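Local coordinates for ArCE4A (PDB 5LFZ), which probably removes acetyl groups from N-acetylated carbohydrates, as a metal-dependent deacetylase of carbohydrate esterase family 4, at residues Thr93-Gly96 with Ile97-Val101. Numbering follows the deposited sequence.
Sequences TAEG and IEHEV
Thr93 O accepts from Ile97 N at 2.9 Å, the first of four successive i to i+4 backbone bonds; Glu98 N to Ala94 O, His99 N to Glu95 O and Glu100 N to Gly96 O follow. The amide of Gly96 lies ahead of that series and is met by a side chain instead: Thr93 OG1 takes its N-H at 3.0 Å (N-H...O 151°). Threonine suits this N-cap because its short hydroxyl turns back over the first turn, and an acidic residue such as Glu95 in that turn would probably interact favourably with the helix dipole.

Side chains of the second turn lean back on the carbonyls of the first. Ile97 CG1 lies 3.2 Å from Thr93 O, while its hydrocarbon also packs on Leu92. His99, its CG beside the backbone N (chi1 -65°), lays one ring face against Glu95 O, which sits 3.2 Å from the ring plane and nearer the ring's margin than its centre; the ring also stacks with Trp103, one turn on. Cut back to an alanine, this position is likely to lose the aromatic cover of Glu95 O and leave Trp103 without its stacking partner.

Glu100 is buried and bent beyond CG, and its two oxygens divide the work. OE2 accepts from a water 2.9 Å away, which reaches Gly96 O weakly, whereas OE1 takes the backbone N-H groups of Phe84 and Asp85. A carboxylate suits the place because both of its oxygens are acceptors, one for two amides and the other for the water. The loop that carries the nickel ligands His82 and His86 is thereby tied to helix 94-112, which opens with a threonine N-cap within the NodB homology domain.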
loop_
_atom_site.group_PDB
_atom_site.type_symbol
_atom_site.label_atom_id
_atom_site.label_comp_id
_atom_site.label_asym_id
_atom_site.label_seq_id
_atom_site.Cartn_x
_atom_site.Cartn_y
_atom_site.Cartn_z
ATOM N N THR A 93 6.326 -7.914 -21.637
ATOM C CA THR A 93 6.362 -9.321 -22.001
ATOM C C THR A 93 6.293 -10.181 -20.750
ATOM O O THR A 93 6.329 -9.670 -19.631
ATOM C CB THR A 93 7.641 -9.670 -22.774
ATOM O OG1 THR A 93 8.782 -9.403 -21.946
ATOM C CG2 THR A 93 7.739 -8.849 -24.047
ATOM N N ALA A 94 6.199 -11.491 -20.939
ATOM C CA ALA A 94 6.202 -12.408 -19.812
ATOM C C ALA A 94 7.478 -12.236 -18.993
ATOM O O ALA A 94 7.427 -12.186 -17.763
ATOM C CB ALA A 94 6.064 -13.844 -20.290
ATOM N N GLU A 95 8.616 -12.126 -19.675
ATOM C CA GLU A 95 9.892 -11.963 -18.983
ATOM C C GLU A 95 10.013 -10.567 -18.367
ATOM O O GLU A 95 10.627 -10.403 -17.313
ATOM C CB GLU A 95 11.071 -12.238 -19.925
ATOM C CG GLU A 95 11.193 -11.304 -21.114
ATOM C CD GLU A 95 12.393 -11.630 -21.987
ATOM O OE1 GLU A 95 13.531 -11.594 -21.471
ATOM O OE2 GLU A 95 12.200 -11.925 -23.187
ATOM N N GLY A 96 9.424 -9.568 -19.017
ATOM C CA GLY A 96 9.405 -8.221 -18.473
ATOM C C GLY A 96 8.663 -8.177 -17.151
ATOM O O GLY A 96 9.111 -7.547 -16.187
ATOM N N ILE A 97 7.522 -8.854 -17.101
ATOM C CA ILE A 97 6.757 -8.964 -15.866
ATOM C C ILE A 97 7.534 -9.763 -14.820
ATOM O O ILE A 97 7.512 -9.423 -13.639
ATOM C CB ILE A 97 5.383 -9.614 -16.112
ATOM C CG1 ILE A 97 4.569 -8.756 -17.091
ATOM C CG2 ILE A 97 4.633 -9.801 -14.796
ATOM C CD1 ILE A 97 3.220 -9.344 -17.451
ATOM N N GLU A 98 8.228 -10.813 -15.258
ATOM C CA GLU A 98 9.085 -11.596 -14.364
ATOM C C GLU A 98 10.130 -10.724 -13.679
ATOM O O GLU A 98 10.339 -10.826 -12.473
ATOM C CB GLU A 98 9.795 -12.722 -15.120
ATOM C CG GLU A 98 8.925 -13.902 -15.484
ATOM C CD GLU A 98 9.673 -14.925 -16.324
ATOM O OE1 GLU A 98 10.919 -14.834 -16.413
ATOM O OE2 GLU A 98 9.015 -15.822 -16.892
ATOM N N HIS A 99 10.790 -9.874 -14.462
ATOM C CA HIS A 99 11.791 -8.958 -13.926
ATOM C C HIS A 99 11.191 -8.016 -12.887
ATOM O O HIS A 99 11.736 -7.862 -11.801
ATOM C CB HIS A 99 12.438 -8.143 -15.047
ATOM C CG HIS A 99 13.231 -8.969 -16.010
ATOM N ND1 HIS A 99 13.813 -10.168 -15.657
ATOM C CD2 HIS A 99 13.545 -8.770 -17.313
ATOM C CE1 HIS A 99 14.446 -10.674 -16.700
ATOM N NE2 HIS A 99 14.300 -9.844 -17.718
ATOM N N GLU A 100 10.067 -7.389 -13.221
ATOM C CA GLU A 100 9.427 -6.443 -12.312
ATOM C C GLU A 100 9.087 -7.080 -10.968
ATOM O O GLU A 100 9.284 -6.474 -9.916
ATOM C CB GLU A 100 8.160 -5.868 -12.942
ATOM C CG GLU A 100 8.403 -4.987 -14.160
ATOM C CD GLU A 100 9.210 -3.748 -13.835
ATOM O OE1 GLU A 100 9.167 -3.288 -12.675
ATOM O OE2 GLU A 100 9.886 -3.227 -14.749
ATOM N N VAL A 101 8.568 -8.300 -11.004
ATOM C CA VAL A 101 8.246 -9.015 -9.775
ATOM C C VAL A 101 9.514 -9.434 -9.025
ATOM O O VAL A 101 9.707 -9.095 -7.853
ATOM C CB VAL A 101 7.389 -10.265 -10.066
ATOM C CG1 VAL A 101 7.269 -11.137 -8.823
ATOM C CG2 VAL A 101 6.012 -9.857 -10.588
HETATM O O HOH W 1 10.839 -4.659 -17.072
#